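Local coordinates for protein nicotinamide-nucleotide adenylyltransferase NadR family / Ribosylnicotinamide kinase (Lactococcus lactis subsp. cremoris, PDB 6GYE) that probably phosphorylates nicotinamide riboside and joins the resulting mononucleotide to an adenylyl group, acting as a bifunctional kinase and adenylyltransferase on the route to NAD+, at residues S12-G17 with T112-L117; R199-I204 with I255-T260. All coordinates share one frame; numbering follows the deposited sequence.

Interaction 1 (S12-G17 with T112-L117); sequences SGKNIG and TLENDL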
ATOM      1  N   SER A  12     -23.944  -7.046  19.874  1.00 83.81           N
ATOM      2  CA  SER A  12     -24.787  -7.657  20.892  1.00 82.87           C
ATOM      3  C   SER A  12     -24.045  -7.760  22.219  1.00 84.29           C
ATOM      4  O   SER A  12     -22.822  -7.624  22.286  1.00 80.65           O
ATOM      5  CB  SER A  12     -25.233  -9.049  20.456  1.00 90.46           C
ATOM      6  OG  SER A  12     -24.120  -9.925  20.429  1.00 94.16           O
ATOM      7  N   GLY A  13     -24.798  -8.016  23.284  1.00 90.26           N
ATOM      8  CA  GLY A  13     -24.220  -8.230  24.597  1.00 89.51           C
ATOM      9  C   GLY A  13     -24.388  -7.027  25.511  1.00 85.97           C
ATOM     10  O   GLY A  13     -24.737  -5.924  25.092  1.00 89.08           O
ATOM     11  N   LYS A  14     -24.124  -7.256  26.801  1.00 85.63           N
ATOM     12  CA  LYS A  14     -24.220  -6.213  27.824  1.00 88.69           C
ATOM     13  C   LYS A  14     -22.883  -5.547  28.155  1.00 82.14           C
ATOM     14  O   LYS A  14     -22.843  -4.332  28.356  1.00 85.62           O
ATOM     15  CB  LYS A  14     -24.834  -6.778  29.110  1.00 91.73           C
ATOM     16  CG  LYS A  14     -26.324  -7.073  29.020  1.00100.57           C
ATOM     17  CD  LYS A  14     -27.146  -5.799  28.890  1.00104.86           C
ATOM     18  CE  LYS A  14     -28.630  -6.079  29.083  1.00110.24           C
ATOM     19  NZ  LYS A  14     -29.154  -7.000  28.036  1.00116.39           N
ATOM     20  N   ASN A  15     -21.783  -6.294  28.223  1.00 81.31           N
ATOM     21  CA  ASN A  15     -20.479  -5.720  28.557  1.00 74.18           C
ATOM     22  C   ASN A  15     -19.753  -5.356  27.268  1.00 69.06           C
ATOM     23  O   ASN A  15     -19.313  -6.235  26.522  1.00 68.78           O
ATOM     24  CB  ASN A  15     -19.650  -6.688  29.390  1.00 68.55           C
ATOM     25  CG  ASN A  15     -20.275  -6.971  30.723  1.00 80.00           C
ATOM     26  OD1 ASN A  15     -20.571  -6.052  31.483  1.00 85.71           O
ATOM     27  ND2 ASN A  15     -20.467  -8.244  31.028  1.00 87.12           N
ATOM     28  N   ILE A  16     -19.638  -4.058  27.004  1.00 65.09           N
ATOM     29  CA  ILE A  16     -19.096  -3.549  25.748  1.00 69.11           C
ATOM     30  C   ILE A  16     -17.825  -2.762  26.042  1.00 78.46           C
ATOM     31  O   ILE A  16     -17.823  -1.883  26.914  1.00 86.07           O
ATOM     32  CB  ILE A  16     -20.111  -2.654  25.016  1.00 65.22           C
ATOM     33  CG1 ILE A  16     -21.457  -3.379  24.804  1.00 70.89           C
ATOM     34  CG2 ILE A  16     -19.485  -2.103  23.747  1.00 62.94           C
ATOM     35  CD1 ILE A  16     -21.382  -4.692  24.044  1.00 70.52           C
ATOM     36  N   GLY A  17     -16.759  -3.055  25.302  1.00 71.56           N
ATOM     37  CA  GLY A  17     -15.514  -2.306  25.384  1.00 65.45           C
ATOM     38  C   GLY A  17     -15.363  -1.388  24.183  1.00 66.35           C
ATOM     39  O   GLY A  17     -15.698  -1.765  23.058  1.00 69.68           O
ATOM     40  N   THR A 112     -24.982  -0.367  18.934  1.00 82.62           N
ATOM     41  CA  THR A 112     -25.245  -1.346  19.973  1.00 88.24           C
ATOM     42  C   THR A 112     -26.671  -1.865  19.875  1.00 96.68           C
ATOM     43  O   THR A 112     -27.603  -1.116  19.568  1.00100.11           O
ATOM     44  CB  THR A 112     -25.001  -0.753  21.362  1.00 86.13           C
ATOM     45  OG1 THR A 112     -23.599  -0.496  21.523  1.00 88.79           O
ATOM     46  CG2 THR A 112     -25.439  -1.734  22.411  1.00 81.54           C
ATOM     47  N   LEU A 113     -26.825  -3.159  20.149  1.00 98.41           N
ATOM     48  CA  LEU A 113     -28.122  -3.811  20.066  1.00 97.33           C
ATOM     49  C   LEU A 113     -28.964  -3.493  21.291  1.00102.20           C
ATOM     50  O   LEU A 113     -30.096  -3.014  21.168  1.00109.67           O
ATOM     51  CB  LEU A 113     -27.919  -5.322  19.921  1.00 97.34           C
ATOM     52  CG  LEU A 113     -29.016  -6.233  19.376  1.00100.47           C
ATOM     53  CD1 LEU A 113     -30.100  -6.475  20.422  1.00108.73           C
ATOM     54  CD2 LEU A 113     -29.612  -5.664  18.083  1.00 93.64           C
ATOM     55  N   GLU A 114     -28.421  -3.735  22.477  1.00101.08           N
ATOM     56  CA  GLU A 114     -29.195  -3.792  23.709  1.00103.75           C
ATOM     57  C   GLU A 114     -29.115  -2.485  24.494  1.00 97.24           C
ATOM     58  O   GLU A 114     -28.411  -1.541  24.125  1.00 90.30           O
ATOM     59  CB  GLU A 114     -28.719  -4.968  24.571  1.00104.01           C
ATOM     60  CG  GLU A 114     -28.556  -6.252  23.766  1.00108.82           C
ATOM     61  CD  GLU A 114     -27.997  -7.399  24.579  1.00114.21           C
ATOM     62  OE1 GLU A 114     -28.166  -7.389  25.820  1.00114.54           O
ATOM     63  OE2 GLU A 114     -27.373  -8.302  23.975  1.00113.97           O
ATOM     64  N   ASN A 115     -29.892  -2.442  25.574  1.00100.63           N
ATOM     65  CA  ASN A 115     -29.925  -1.359  26.546  1.00104.15           C
ATOM     66  C   ASN A 115     -29.373  -1.869  27.872  1.00101.50           C
ATOM     67  O   ASN A 115     -29.093  -3.061  28.031  1.00104.18           O
ATOM     68  CB  ASN A 115     -31.355  -0.836  26.743  1.00109.52           C
ATOM     69  CG  ASN A 115     -31.976  -0.322  25.464  1.00112.54           C
ATOM     70  OD1 ASN A 115     -31.283   0.179  24.580  1.00111.96           O
ATOM     71  ND2 ASN A 115     -33.295  -0.444  25.357  1.00117.26           N
ATOM     72  N   ASP A 116     -29.241  -0.953  28.835  1.00 95.43           N
ATOM     73  CA  ASP A 116     -28.661  -1.266  30.144  1.00 96.31           C
ATOM     74  C   ASP A 116     -27.267  -1.877  29.999  1.00 95.21           C
ATOM     75  O   ASP A 116     -26.965  -2.943  30.540  1.00 93.86           O
ATOM     76  CB  ASP A 116     -29.578  -2.186  30.944  1.00103.22           C
ATOM     77  CG  ASP A 116     -31.003  -1.705  30.945  1.00117.08           C
ATOM     78  OD1 ASP A 116     -31.229  -0.552  31.365  1.00124.20           O
ATOM     79  OD2 ASP A 116     -31.889  -2.468  30.502  1.00121.62           O
ATOM     80  N   LEU A 117     -26.417  -1.195  29.240  1.00 93.66           N
ATOM     81  CA  LEU A 117     -25.074  -1.692  29.004  1.00 87.31           C
ATOM     82  C   LEU A 117     -24.152  -1.333  30.155  1.00 84.68           C
ATOM     83  O   LEU A 117     -24.393  -0.387  30.908  1.00 89.77           O
ATOM     84  CB  LEU A 117     -24.490  -1.102  27.729  1.00 82.94           C
ATOM     85  CG  LEU A 117     -25.281  -1.244  26.439  1.00 88.26           C
ATOM     86  CD1 LEU A 117     -24.469  -0.560  25.360  1.00 79.95           C
ATOM     87  CD2 LEU A 117     -25.544  -2.712  26.114  1.00 84.27           C
TER

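Interaction 2 (R199-I204 with I255-T260); sequences RLARSI and IVFLDT. With NNR (Nicotinamide riboside), chain I.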
ATOM      1  N   ARG A 199      17.288 -12.426 -10.413  1.00 40.88           N
ATOM      2  CA  ARG A 199      18.469 -12.414  -9.557  1.00 43.27           C
ATOM      3  C   ARG A 199      18.356 -11.327  -8.491  1.00 47.58           C
ATOM      4  O   ARG A 199      18.667 -11.572  -7.316  1.00 50.47           O
ATOM      5  CB  ARG A 199      19.732 -12.251 -10.394  1.00 49.16           C
ATOM      6  CG  ARG A 199      19.874 -13.392 -11.371  1.00 60.63           C
ATOM      7  CD  ARG A 199      21.182 -14.088 -11.323  1.00 62.49           C
ATOM      8  NE  ARG A 199      22.131 -13.637 -12.329  1.00 75.42           N
ATOM      9  CZ  ARG A 199      22.680 -14.435 -13.240  1.00 72.64           C
ATOM     10  NH1 ARG A 199      22.367 -15.729 -13.274  1.00 66.83           N
ATOM     11  NH2 ARG A 199      23.559 -13.940 -14.098  1.00 67.68           N
ATOM     12  N   LEU A 200      17.889 -10.128  -8.861  1.00 44.91           N
ATOM     13  CA  LEU A 200      17.728  -9.084  -7.847  1.00 43.48           C
ATOM     14  C   LEU A 200      16.756  -9.529  -6.757  1.00 45.10           C
ATOM     15  O   LEU A 200      17.079  -9.468  -5.569  1.00 49.78           O
ATOM     16  CB  LEU A 200      17.264  -7.770  -8.481  1.00 42.23           C
ATOM     17  CG  LEU A 200      18.244  -7.036  -9.402  1.00 46.82           C
ATOM     18  CD1 LEU A 200      17.540  -5.880 -10.090  1.00 45.01           C
ATOM     19  CD2 LEU A 200      19.477  -6.540  -8.643  1.00 41.27           C
ATOM     20  N   ALA A 201      15.567 -10.008  -7.152  1.00 40.69           N
ATOM     21  CA  ALA A 201      14.551 -10.435  -6.185  1.00 41.58           C
ATOM     22  C   ALA A 201      15.040 -11.603  -5.338  1.00 43.62           C
ATOM     23  O   ALA A 201      14.922 -11.593  -4.105  1.00 46.71           O
ATOM     24  CB  ALA A 201      13.251 -10.823  -6.904  1.00 40.36           C
ATOM     25  N   ARG A 202      15.590 -12.630  -5.986  1.00 41.57           N
ATOM     26  CA  ARG A 202      16.018 -13.787  -5.211  1.00 43.51           C
ATOM     27  C   ARG A 202      17.153 -13.421  -4.262  1.00 45.93           C
ATOM     28  O   ARG A 202      17.300 -14.049  -3.210  1.00 54.46           O
ATOM     29  CB  ARG A 202      16.385 -14.945  -6.146  1.00 41.06           C
ATOM     30  CG  ARG A 202      15.125 -15.642  -6.710  1.00 45.43           C
ATOM     31  CD  ARG A 202      15.391 -16.471  -7.951  1.00 51.04           C
ATOM     32  NE  ARG A 202      14.191 -17.192  -8.362  1.00 63.87           N
ATOM     33  CZ  ARG A 202      13.995 -17.735  -9.560  1.00 62.99           C
ATOM     34  NH1 ARG A 202      14.917 -17.649 -10.520  1.00 54.63           N
ATOM     35  NH2 ARG A 202      12.863 -18.374  -9.793  1.00 70.82           N
ATOM     36  N   SER A 203      17.926 -12.374  -4.576  1.00 45.05           N
ATOM     37  CA  SER A 203      19.021 -11.985  -3.683  1.00 44.06           C
ATOM     38  C   SER A 203      18.513 -11.615  -2.298  1.00 43.57           C
ATOM     39  O   SER A 203      19.241 -11.765  -1.313  1.00 43.26           O
ATOM     40  CB  SER A 203      19.799 -10.805  -4.265  1.00 40.94           C
ATOM     41  OG  SER A 203      20.395 -11.147  -5.504  1.00 55.91           O
ATOM     42  N   ILE A 204      17.257 -11.193  -2.180  1.00 41.93           N
ATOM     43  CA  ILE A 204      16.785 -10.768  -0.867  1.00 42.92           C
ATOM     44  C   ILE A 204      15.452 -11.419  -0.503  1.00 50.81           C
ATOM     45  O   ILE A 204      14.729 -10.913   0.363  1.00 48.65           O
ATOM     46  CB  ILE A 204      16.669  -9.230  -0.814  1.00 45.85           C
ATOM     47  CG1 ILE A 204      15.754  -8.719  -1.939  1.00 41.81           C
ATOM     48  CG2 ILE A 204      18.050  -8.575  -0.909  1.00 41.59           C
ATOM     49  CD1 ILE A 204      15.372  -7.236  -1.775  1.00 49.74           C
ATOM     50  N   ILE A 255       9.662  -5.432  -0.069  1.00 48.26           N
ATOM     51  CA  ILE A 255      10.219  -4.968  -1.335  1.00 47.25           C
ATOM     52  C   ILE A 255       9.755  -5.922  -2.431  1.00 44.50           C
ATOM     53  O   ILE A 255       9.886  -7.140  -2.277  1.00 44.47           O
ATOM     54  CB  ILE A 255      11.764  -4.939  -1.276  1.00 46.81           C
ATOM     55  CG1 ILE A 255      12.240  -4.179  -0.030  1.00 44.10           C
ATOM     56  CG2 ILE A 255      12.349  -4.347  -2.569  1.00 41.32           C
ATOM     57  CD1 ILE A 255      13.758  -4.015   0.092  1.00 44.09           C
ATOM     58  N   VAL A 256       9.251  -5.384  -3.555  1.00 45.25           N
ATOM     59  CA  VAL A 256       8.884  -6.224  -4.696  1.00 51.70           C
ATOM     60  C   VAL A 256       9.543  -5.705  -5.970  1.00 47.71           C
ATOM     61  O   VAL A 256       9.825  -4.512  -6.113  1.00 48.55           O
ATOM     62  CB  VAL A 256       7.353  -6.340  -4.894  1.00 53.76           C
ATOM     63  CG1 VAL A 256       6.672  -6.647  -3.569  1.00 54.89           C
ATOM     64  CG2 VAL A 256       6.804  -5.090  -5.502  1.00 61.48           C
ATOM     65  N   PHE A 257       9.789  -6.619  -6.902  1.00 43.91           N
ATOM     66  CA  PHE A 257      10.434  -6.310  -8.171  1.00 43.21           C
ATOM     67  C   PHE A 257       9.454  -6.556  -9.307  1.00 49.39           C
ATOM     68  O   PHE A 257       8.794  -7.598  -9.346  1.00 45.89           O
ATOM     69  CB  PHE A 257      11.704  -7.135  -8.364  1.00 44.08           C
ATOM     70  CG  PHE A 257      12.810  -6.754  -7.426  1.00 42.81           C
ATOM     71  CD1 PHE A 257      12.862  -7.274  -6.129  1.00 44.27           C
ATOM     72  CD2 PHE A 257      13.791  -5.866  -7.830  1.00 41.87           C
ATOM     73  CE1 PHE A 257      13.878  -6.911  -5.243  1.00 41.17           C
ATOM     74  CE2 PHE A 257      14.829  -5.499  -6.956  1.00 43.70           C
ATOM     75  CZ  PHE A 257      14.867  -6.026  -5.655  1.00 42.71           C
ATOM     76  N   LEU A 258       9.332  -5.582 -10.200  1.00 42.78           N
ATOM     77  CA  LEU A 258       8.368  -5.641 -11.290  1.00 46.45           C
ATOM     78  C   LEU A 258       9.095  -5.688 -12.628  1.00 45.85           C
ATOM     79  O   LEU A 258       9.943  -4.835 -12.906  1.00 49.08           O
ATOM     80  CB  LEU A 258       7.424  -4.435 -11.241  1.00 43.52           C
ATOM     81  CG  LEU A 258       6.623  -4.271  -9.948  1.00 48.56           C
ATOM     82  CD1 LEU A 258       5.664  -3.087 -10.106  1.00 41.08           C
ATOM     83  CD2 LEU A 258       5.858  -5.574  -9.579  1.00 42.91           C
ATOM     84  N   ASP A 259       8.722  -6.655 -13.470  1.00 46.57           N
ATOM     85  CA  ASP A 259       9.292  -6.803 -14.812  1.00 43.66           C
ATOM     86  C   ASP A 259       8.409  -6.025 -15.787  1.00 47.45           C
ATOM     87  O   ASP A 259       7.427  -6.550 -16.336  1.00 44.03           O
ATOM     88  CB  ASP A 259       9.395  -8.277 -15.196  1.00 48.21           C
ATOM     89  CG  ASP A 259      10.329  -8.508 -16.386  1.00 54.41           C
ATOM     90  OD1 ASP A 259      10.712  -7.508 -17.032  1.00 55.81           O
ATOM     91  OD2 ASP A 259      10.704  -9.674 -16.658  1.00 53.10           O
ATOM     92  N   THR A 260       8.768  -4.752 -15.994  1.00 40.76           N
ATOM     93  CA  THR A 260       8.085  -3.788 -16.868  1.00 47.48           C
ATOM     94  C   THR A 260       6.718  -3.366 -16.330  1.00 45.67           C
ATOM     95  O   THR A 260       6.220  -3.913 -15.341  1.00 46.69           O
ATOM     96  CB  THR A 260       7.933  -4.301 -18.323  1.00 49.79           C
ATOM     97  OG1 THR A 260       6.861  -5.238 -18.424  1.00 54.54           O
ATOM     98  CG2 THR A 260       9.199  -4.947 -18.828  1.00 45.49           C
TER
HETATM   99  O2R NNR I 407      -2.448  -3.379  -6.412  1.00123.74           O
HETATM  100  C2R NNR I 407      -1.892  -2.105  -6.063  1.00128.62           C
HETATM  101  C3R NNR I 407      -2.866  -1.230  -5.283  1.00136.46           C
HETATM  102  O3R NNR I 407      -4.135  -1.863  -5.075  1.00135.39           O
HETATM  103  C4R NNR I 407      -3.051   0.034  -6.108  1.00135.26           C
HETATM  104  C5R NNR I 407      -2.629   1.271  -5.326  1.00124.29           C
HETATM  105  O5R NNR I 407      -2.777   2.431  -6.153  1.00117.82           O
HETATM  106  O4R NNR I 407      -2.251  -0.087  -7.287  1.00135.60           O
HETATM  107  C1R NNR I 407      -1.546  -1.330  -7.326  1.00125.15           C
HETATM  108  N1  NNR I 407      -0.104  -1.082  -7.373  1.00110.23           N
HETATM  109  C2  NNR I 407       0.546  -1.184  -8.540  1.00 95.13           C
HETATM  110  C6  NNR I 407       0.547  -0.755  -6.248  1.00107.57           C
HETATM  111  C5  NNR I 407       1.916  -0.514  -6.265  1.00 94.80           C
HETATM  112  C4  NNR I 407       2.612  -0.613  -7.461  1.00 85.89           C
HETATM  113  C3  NNR I 407       1.915  -0.952  -8.612  1.00 92.92           C
HETATM  114  C7  NNR I 407       2.632  -1.070  -9.923  1.00 99.30           C
HETATM  115  O7  NNR I 407       2.157  -1.766 -10.805  1.00 82.61           O
HETATM  116  N7  NNR I 407       3.776  -0.407 -10.091  1.00101.54           N

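Interaction 1 (S12-G17 with T112-L117)
Ser12 and Leu113 face each other with CA atoms 5.2 Å apart, and Lys14 and Leu117 come to 4.7 Å, so the lead-in to strand 15-21 runs beside the loop after helix 95-110. Glu114 carries the polar part of the contact. Its extended chain brings the carboxylate between two donors, one for each oxygen. Gly13 N gives a hydrogen bond to Glu114 OE2 of 2.7 Å, bent to 147° at the hydrogen and met from above the carboxylate plane. Lys14 NZ forms a salt bridge with Glu114 OE1, modelled so short, at 2.5 Å, that the exact length is doubtful. The lysine gets there by bending at chi2 (-68°) and chi4 (-62°), and its chain crosses that of Glu114 at about a right angle. On the way its methylenes lie against loop carbonyls, CE being 3.2 Å from Asn115 O. A long flexible chain suits this place, and glycine suits position 13, where a side chain would press on the preceding carbonyl oxygen. Deeper in, Ile16 CG1 packs on Leu117 CD1 at 4.2 Å, where both residues are buried. Nearby, Ser118 joins strands 118-123 and 15-21, neighbours in a parallel sheet of order 3-2-1-4-5, consistent with a Rossmann-like nucleotidyltransferase domain. The chemistry implies a partly exposed ionic tie beside a small apolar contact where these strands begin.

Interaction 2 (R199-I204 with I255-T260)
Phe257 presents one ring face to helix 193-203, covered by the backbone between Leu200 and Ala201: Ala201 N lies 3.9 Å above the ring plane, offset toward the rim. The flat, broad ring can thus lie over the peptide group joining them, and the small residue at 201 suits so close an approach, with Ala201 CA 3.6 Å from Phe257 CD1 and its methyl group touching the same ring atom. Leu200 meets the other margin of the ring, its CB 3.7 Å from Phe257 CE2, and its chain crosses the phenylalanine at about a right angle. Ile204 comes from a different direction. Its CD1 lies at the ring edge, in plane, 3.8 Å from Phe257 CE1, and also reaches Ile255 CD1 at 4.1 Å. Here chi1 of 56° places CG1 between the backbone N and the carbonyl carbon, and the chain, long and branched, carries its terminal methyl to both partners. The side-chain contacts are all apolar, as befits a buried helix-to-sheet interface. In the same segment Ser203 OG and Ser203 N both bond to Arg199 O, from opposite faces of the carbonyl plane.

Leu258, next along the strand, lies on its other side, with CD1 3.3 Å from N7 of nicotinamide riboside. Asp259 OD1 makes a salt bridge with Lys193 and OD2 a hydrogen bond with Thr194, both of the probable Walker A P-loop, at the start of the same helix. Strand 255-259 is an outer strand of the parallel sheet, beside strand 181-187, while helix 358-370 packs against Leu200 and Ile255.

How the interactions relate
The two contacts belong to separate parallel sheets and never touch: their centres are 50 Å apart, their nearest atoms about 35 Å, and they lie on opposite sides of the chain's centre. Interaction 1 closes before interaction 2 opens, consistent with two domains in series, the second being a P-loop NTPase that probably serves as the ribosylnicotinamide kinase. Interaction 2 is tied to the ligand, since strand 255-259 contributes Leu258 to the nicotinamide riboside pocket. Interaction 1 has no residue in that pocket; it joins the approaches to 15-21 and 118-123, neighbouring inner strands of the N-terminal sheet, and is partly ionic where interaction 2 is apolar and buried.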